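Local coordinates for protein cysteine protease (Xylella fastidiosa, PDB 3OIS) that belongs to the papain family of cysteine proteases, probably cleaves peptide bonds through a cysteine, and binds uridine diphosphate, at residues G73-C78 / F106-E111; R112-H117 / G129-H134. All blocks are in the same frame, centred on the assembly; numbering follows the deposited sequence.

Contact 1: G73-C78 / F106-E111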
loop_
_atom_site.group_PDB
_atom_site.type_symbol
_atom_site.label_atom_id
_atom_site.label_comp_id
_atom_site.label_asym_id
_atom_site.label_seq_id
_atom_site.Cartn_x
_atom_site.Cartn_y
_atom_site.Cartn_z
ATOM N N GLY A 73 9.379 -1.329 -8.558
ATOM C CA GLY A 73 9.739 -1.500 -9.985
ATOM C C GLY A 73 8.541 -1.649 -10.930
ATOM O O GLY A 73 7.524 -0.901 -10.829
ATOM N N ARG A 74 8.700 -2.543 -11.898
ATOM C CA ARG A 74 7.890 -2.471 -13.109
ATOM C C ARG A 74 6.673 -3.372 -13.066
ATOM O O ARG A 74 6.125 -3.697 -14.151
ATOM C CB ARG A 74 8.787 -2.932 -14.281
ATOM C CG ARG A 74 9.996 -2.012 -14.495
ATOM C CD ARG A 74 10.961 -2.626 -15.523
ATOM N NE ARG A 74 11.645 -3.707 -14.865
ATOM C CZ ARG A 74 12.379 -4.638 -15.498
ATOM N NH1 ARG A 74 12.510 -4.578 -16.842
ATOM N NH2 ARG A 74 12.980 -5.587 -14.785
ATOM N N ILE A 75 6.271 -3.781 -11.890
ATOM C CA ILE A 75 5.042 -4.572 -11.751
ATOM C C ILE A 75 3.987 -3.852 -10.862
ATOM O O ILE A 75 4.269 -2.828 -10.203
ATOM C CB ILE A 75 5.410 -5.978 -11.198
ATOM C CG1 ILE A 75 6.039 -5.917 -9.757
ATOM C CG2 ILE A 75 6.143 -6.799 -12.275
ATOM C CD1 ILE A 75 6.224 -7.416 -9.136
ATOM N N GLY A 76 2.787 -4.468 -10.767
ATOM C CA GLY A 76 1.607 -3.821 -10.131
ATOM C C GLY A 76 1.405 -4.234 -8.688
ATOM O O GLY A 76 0.288 -4.645 -8.270
ATOM N N SER A 77 2.526 -4.170 -7.931
ATOM C CA SER A 77 2.565 -4.757 -6.629
ATOM C C SER A 77 2.382 -3.726 -5.523
ATOM O O SER A 77 2.772 -3.987 -4.377
ATOM C CB SER A 77 3.882 -5.563 -6.492
ATOM O OG SER A 77 4.967 -4.649 -6.605
ATOM N N CYS A 78 1.800 -2.568 -5.843
ATOM C CA CYS A 78 1.751 -1.480 -4.820
ATOM C C CYS A 78 1.024 -1.934 -3.539
ATOM O O CYS A 78 1.477 -1.557 -2.411
ATOM C CB CYS A 78 1.075 -0.159 -5.293
ATOM S SG CYS A 78 -0.654 -0.464 -5.831
ATOM N N PHE A 106 5.517 -12.739 -2.188
ATOM C CA PHE A 106 4.654 -13.715 -1.517
ATOM C C PHE A 106 3.206 -13.101 -1.350
ATOM O O PHE A 106 2.158 -13.788 -1.563
ATOM C CB PHE A 106 5.175 -14.054 -0.108
ATOM C CG PHE A 106 4.355 -15.085 0.611
ATOM C CD1 PHE A 106 4.642 -16.453 0.436
ATOM C CD2 PHE A 106 3.291 -14.710 1.465
ATOM C CE1 PHE A 106 3.897 -17.384 1.091
ATOM C CE2 PHE A 106 2.509 -15.674 2.115
ATOM C CZ PHE A 106 2.850 -17.040 1.895
ATOM N N ILE A 107 3.118 -11.872 -0.912
ATOM C CA ILE A 107 1.810 -11.250 -0.790
ATOM C C ILE A 107 1.149 -11.177 -2.163
ATOM O O ILE A 107 -0.003 -11.558 -2.270
ATOM C CB ILE A 107 1.843 -9.897 -0.090
ATOM C CG1 ILE A 107 2.364 -10.036 1.376
ATOM C CG2 ILE A 107 0.458 -9.137 -0.068
ATOM C CD1 ILE A 107 2.791 -8.716 1.871
ATOM N N TYR A 108 1.861 -10.657 -3.145
ATOM C CA TYR A 108 1.277 -10.370 -4.484
ATOM C C TYR A 108 0.833 -11.675 -5.165
ATOM O O TYR A 108 -0.180 -11.702 -5.838
ATOM C CB TYR A 108 2.256 -9.539 -5.344
ATOM C CG TYR A 108 1.668 -9.009 -6.663
ATOM C CD1 TYR A 108 0.342 -8.463 -6.692
ATOM C CD2 TYR A 108 2.467 -8.960 -7.818
ATOM C CE1 TYR A 108 -0.164 -7.925 -7.909
ATOM C CE2 TYR A 108 1.959 -8.495 -9.054
ATOM C CZ TYR A 108 0.623 -7.995 -9.066
ATOM O OH TYR A 108 0.192 -7.491 -10.251
ATOM N N TYR A 109 1.597 -12.760 -5.008
ATOM C CA TYR A 109 1.230 -14.034 -5.657
ATOM C C TYR A 109 -0.091 -14.523 -5.038
ATOM O O TYR A 109 -1.090 -14.822 -5.754
ATOM C CB TYR A 109 2.381 -15.070 -5.478
ATOM C CG TYR A 109 2.027 -16.386 -6.100
ATOM C CD1 TYR A 109 2.446 -16.656 -7.362
ATOM C CD2 TYR A 109 1.253 -17.324 -5.434
ATOM C CE1 TYR A 109 2.070 -17.845 -7.994
ATOM C CE2 TYR A 109 0.923 -18.571 -6.073
ATOM C CZ TYR A 109 1.315 -18.776 -7.289
ATOM O OH TYR A 109 0.988 -19.966 -7.823
ATOM N N ASN A 110 -0.179 -14.515 -3.701
ATOM C CA ASN A 110 -1.355 -14.971 -3.086
ATOM C C ASN A 110 -2.563 -14.071 -3.281
ATOM O O ASN A 110 -3.683 -14.571 -3.364
ATOM C CB ASN A 110 -1.048 -15.318 -1.614
ATOM C CG ASN A 110 -0.168 -16.584 -1.538
ATOM O OD1 ASN A 110 -0.582 -17.650 -1.933
ATOM N ND2 ASN A 110 1.055 -16.429 -1.076
ATOM N N GLU A 111 -2.370 -12.753 -3.389
ATOM C CA GLU A 111 -3.517 -11.895 -3.717
ATOM C C GLU A 111 -4.134 -12.334 -5.050
ATOM O O GLU A 111 -5.320 -12.366 -5.161
ATOM C CB GLU A 111 -3.091 -10.425 -3.905
ATOM C CG GLU A 111 -2.707 -9.751 -2.628
ATOM C CD GLU A 111 -2.046 -8.387 -2.841
ATOM O OE1 GLU A 111 -1.150 -8.265 -3.678
ATOM O OE2 GLU A 111 -2.538 -7.428 -2.172
#

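Contact 2: R112-H117 / G129-H134. With UDP (uridine-5'-diphosphate), chain E.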
loop_
_atom_site.group_PDB
_atom_site.type_symbol
_atom_site.label_atom_id
_atom_site.label_comp_id
_atom_site.label_asym_id
_atom_site.label_seq_id
_atom_site.Cartn_x
_atom_site.Cartn_y
_atom_site.Cartn_z
ATOM N N ARG A 112 -3.325 -12.712 -6.023
ATOM C CA ARG A 112 -3.831 -13.010 -7.392
ATOM C C ARG A 112 -4.426 -14.456 -7.455
ATOM O O ARG A 112 -4.978 -14.816 -8.437
ATOM C CB ARG A 112 -2.728 -12.810 -8.399
ATOM C CG ARG A 112 -2.593 -11.202 -8.539
ATOM C CD ARG A 112 -1.498 -10.852 -9.541
ATOM N NE ARG A 112 -0.312 -11.283 -8.869
ATOM C CZ ARG A 112 0.654 -11.920 -9.449
ATOM N NH1 ARG A 112 0.608 -12.126 -10.779
ATOM N NH2 ARG A 112 1.676 -12.279 -8.694
ATOM N N LYS A 113 -4.284 -15.230 -6.381
ATOM C CA LYS A 113 -5.086 -16.486 -6.189
ATOM C C LYS A 113 -6.509 -16.163 -5.835
ATOM O O LYS A 113 -7.418 -17.000 -6.065
ATOM C CB LYS A 113 -4.479 -17.369 -5.073
ATOM C CG LYS A 113 -3.034 -17.858 -5.440
ATOM C CD LYS A 113 -2.938 -18.782 -6.673
ATOM C CE LYS A 113 -3.545 -20.157 -6.419
ATOM N NZ LYS A 113 -3.681 -20.924 -7.756
ATOM N N ILE A 114 -6.771 -15.006 -5.231
ATOM C CA ILE A 114 -8.114 -14.615 -4.864
ATOM C C ILE A 114 -8.844 -13.869 -6.014
ATOM O O ILE A 114 -9.999 -14.224 -6.394
ATOM C CB ILE A 114 -8.117 -13.649 -3.597
ATOM C CG1 ILE A 114 -7.504 -14.450 -2.443
ATOM C CG2 ILE A 114 -9.516 -13.324 -3.252
ATOM C CD1 ILE A 114 -7.109 -13.579 -1.207
ATOM N N GLU A 115 -8.139 -12.861 -6.551
ATOM C CA GLU A 115 -8.693 -12.013 -7.601
ATOM C C GLU A 115 -7.534 -11.627 -8.549
ATOM O O GLU A 115 -6.454 -11.232 -8.069
ATOM C CB GLU A 115 -9.282 -10.783 -6.885
ATOM C CG GLU A 115 -9.784 -9.678 -7.855
ATOM C CD GLU A 115 -11.264 -9.774 -8.169
ATOM O OE1 GLU A 115 -12.079 -10.275 -7.347
ATOM O OE2 GLU A 115 -11.689 -9.182 -9.200
ATOM N N GLY A 116 -7.769 -11.687 -9.840
ATOM C CA GLY A 116 -6.715 -11.511 -10.861
ATOM C C GLY A 116 -6.205 -12.918 -11.175
ATOM O O GLY A 116 -6.947 -13.930 -11.088
ATOM N N HIS A 117 -4.948 -12.976 -11.565
ATOM C CA HIS A 117 -4.362 -14.275 -11.957
ATOM C C HIS A 117 -2.838 -14.174 -11.806
ATOM O O HIS A 117 -2.244 -13.135 -12.133
ATOM C CB HIS A 117 -4.763 -14.719 -13.392
ATOM C CG HIS A 117 -4.382 -16.131 -13.695
ATOM N ND1 HIS A 117 -5.299 -17.169 -13.701
ATOM C CD2 HIS A 117 -3.177 -16.687 -13.953
ATOM C CE1 HIS A 117 -4.663 -18.303 -13.970
ATOM N NE2 HIS A 117 -3.378 -18.033 -14.114
ATOM N N GLY A 129 -4.918 -8.449 -0.159
ATOM C CA GLY A 129 -3.582 -8.489 0.485
ATOM C C GLY A 129 -3.766 -8.706 1.988
ATOM O O GLY A 129 -3.001 -9.436 2.581
ATOM N N ILE A 130 -4.738 -8.022 2.587
ATOM C CA ILE A 130 -5.022 -8.206 4.016
ATOM C C ILE A 130 -5.511 -9.614 4.351
ATOM O O ILE A 130 -5.064 -10.225 5.298
ATOM C CB ILE A 130 -5.973 -7.117 4.473
ATOM C CG1 ILE A 130 -5.214 -5.803 4.481
ATOM C CG2 ILE A 130 -6.479 -7.350 5.941
ATOM C CD1 ILE A 130 -6.216 -4.607 4.725
ATOM N N LYS A 131 -6.370 -10.176 3.518
ATOM C CA LYS A 131 -6.751 -11.567 3.672
ATOM C C LYS A 131 -5.541 -12.536 3.664
ATOM O O LYS A 131 -5.502 -13.464 4.488
ATOM C CB LYS A 131 -7.711 -11.965 2.583
ATOM C CG LYS A 131 -8.476 -13.280 2.955
ATOM C CD LYS A 131 -9.777 -13.032 3.680
ATOM C CE LYS A 131 -10.459 -14.306 3.984
ATOM N NZ LYS A 131 -11.550 -13.952 4.889
ATOM N N VAL A 132 -4.602 -12.362 2.726
ATOM C CA VAL A 132 -3.361 -13.116 2.690
ATOM C C VAL A 132 -2.630 -12.976 4.029
ATOM O O VAL A 132 -2.315 -13.969 4.652
ATOM C CB VAL A 132 -2.400 -12.657 1.568
ATOM C CG1 VAL A 132 -1.087 -13.382 1.640
ATOM C CG2 VAL A 132 -3.069 -12.852 0.181
ATOM N N LEU A 133 -2.449 -11.733 4.503
ATOM C CA LEU A 133 -1.794 -11.577 5.814
ATOM C C LEU A 133 -2.498 -12.263 6.972
ATOM O O LEU A 133 -1.794 -12.667 7.915
ATOM C CB LEU A 133 -1.565 -10.105 6.110
ATOM C CG LEU A 133 -0.606 -9.439 5.144
ATOM C CD1 LEU A 133 -0.545 -7.848 5.414
ATOM C CD2 LEU A 133 0.785 -10.039 5.171
ATOM N N HIS A 134 -3.829 -12.299 6.945
ATOM C CA HIS A 134 -4.634 -12.853 8.042
ATOM C C HIS A 134 -4.591 -14.384 8.042
ATOM O O HIS A 134 -4.402 -14.997 9.096
ATOM C CB HIS A 134 -6.071 -12.403 7.917
ATOM C CG HIS A 134 -6.918 -12.737 9.113
ATOM N ND1 HIS A 134 -8.295 -12.893 9.046
ATOM C CD2 HIS A 134 -6.572 -12.928 10.414
ATOM C CE1 HIS A 134 -8.764 -13.156 10.259
ATOM N NE2 HIS A 134 -7.745 -13.198 11.109
HETATM N N1 UDP E . -13.221 -9.167 8.892
HETATM C C2 UDP E . -12.678 -7.937 9.140
HETATM N N3 UDP E . -11.597 -7.863 10.011
HETATM C C4 UDP E . -11.084 -8.974 10.597
HETATM C C5 UDP E . -11.660 -10.240 10.384
HETATM C C6 UDP E . -12.676 -10.308 9.420
HETATM O O2 UDP E . -13.077 -6.935 8.636
HETATM O O4 UDP E . -10.155 -8.787 11.448
HETATM C "C1'" UDP E . -14.464 -9.170 8.044
HETATM C "C2'" UDP E . -14.212 -8.923 6.572
HETATM O "O2'" UDP E . -15.411 -8.320 6.090
HETATM C "C3'" UDP E . -14.131 -10.326 6.114
HETATM C "C4'" UDP E . -15.269 -11.001 6.912
HETATM O "O4'" UDP E . -15.189 -10.395 8.220
HETATM O "O3'" UDP E . -14.461 -10.329 4.727
HETATM C "C5'" UDP E . -15.092 -12.516 6.924
HETATM O "O5'" UDP E . -13.863 -12.784 7.595
HETATM P PA UDP E . -13.465 -14.148 8.162
HETATM O O1A UDP E . -12.017 -14.280 8.435
HETATM O O2A UDP E . -14.367 -14.549 9.278
HETATM O O3A UDP E . -13.841 -15.048 6.857
HETATM P PB UDP E . -13.522 -16.561 6.387
HETATM O O1B UDP E . -14.801 -17.172 6.044
HETATM O O2B UDP E . -12.601 -16.388 5.294
HETATM O O3B UDP E . -12.848 -17.378 7.448
#

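Contact 1: G73-C78 / F106-E111
The loop that leads into the central helix of a papain-type protease ends here at Ser77, the N-cap position of helix 78-93, whose first residue is Cys78, and it lies against Tyr108 of helix 104-114. Tyr108 carries the contact alone from its side. Its CG stands anti to the backbone N (chi1 -171°), which sends the ring out from the helix, with one face against Ser77. Over that face, Ser77 CA lies 4.2 Å from the ring centroid and only 4° off the normal, a CH-pi contact, while Ser77 CB comes within 3.9 Å of Tyr108 CD2. Gly76 O approaches obliquely, 3.3 Å from Tyr108 CE1. Ile75 extends CD1 to 4.3 Å from Tyr108 CD2, adding an apolar touch. Glu111 OE1 lies at the edge of the ring, in its plane.

The turn itself is tight, an inverse gamma turn centred on Gly76, with a weak bond from Ser77 N to Ile75 O. Polar groups on both sides find partners beyond the contact. Asp121 OD1 is shared by Tyr108 OH and Gly76 N, so one carboxylate oxygen ties the phenol to the turn; Gly123 N also bonds the phenol oxygen. Ser77 OG pairs with Tyr146 OH and Asn81 OD1.

Cys78 points away from Tyr108 and touches His237 and Ala238 of strand 233-245, consistent with the site of the cysteine nucleophile in this family. The contact is thus buried between the start of helix 78-93 and helix 104-114, whose Ile107 and Asn110 rest on helix 126-135.

Contact 2: R112-H117 / G129-H134
The imidazole of His134, on helix 126-135, turns an edge to UDP, with CE1 3.9 Å from the phosphate oxygen O1A, which lies near the ring plane. At the far end of segment 112-117, turned back on its own helix, the guanidinium of Arg112 lies over the face of Tyr108 opposite the one against Ser77, a cation-pi contact, while its NE and NH2 bond to Tyr108 O and Ala164 O.

The contact across the segments is small and apolar, with no ring in it. Ile114 CD1 does the touching, 4.2 Å from Lys131 CB and 4.3 Å from Val132 CG2, and the side chains of Ile114 and Lys131 cross at about a right angle. Lys131 bends at chi2 (91°), which carries its end away from Ile114 toward the ligand. There NZ bonds UDP O2B at 2.7 Å, with a weak bond to the bridging O3A at 3.2 Å; the ammonium probably helps offset the diphosphate's negative charge. Lys135 NZ, Asp41, Asp44, Phe45 and Tyr184 also bond the nucleotide. Ile114, at the weakly bonded end of helix 104-114, thus packs on the base of a lysine whose ammonium belongs to the UDP pocket seen in this structure.

The two contacts follow one another along the chain, contact 1 closing before contact 2 opens, with centres 10 Å apart on the same side of the molecule's centre. Both draw on helix 104-114: residues 106-111 meet the loop before helix 78-93, and Ile114 near its end meets helix 126-135. They also touch directly, for Asn110 CB lies 3.7 Å from Val132 CG2. Helix 104-114 therefore joins the Gly76-Ser77-Cys78 entrance of the central helix to the helix that supplies lysines to bound UDP. All four segments are part of the papain-type protease, and the nucleotide reaches only contact 2.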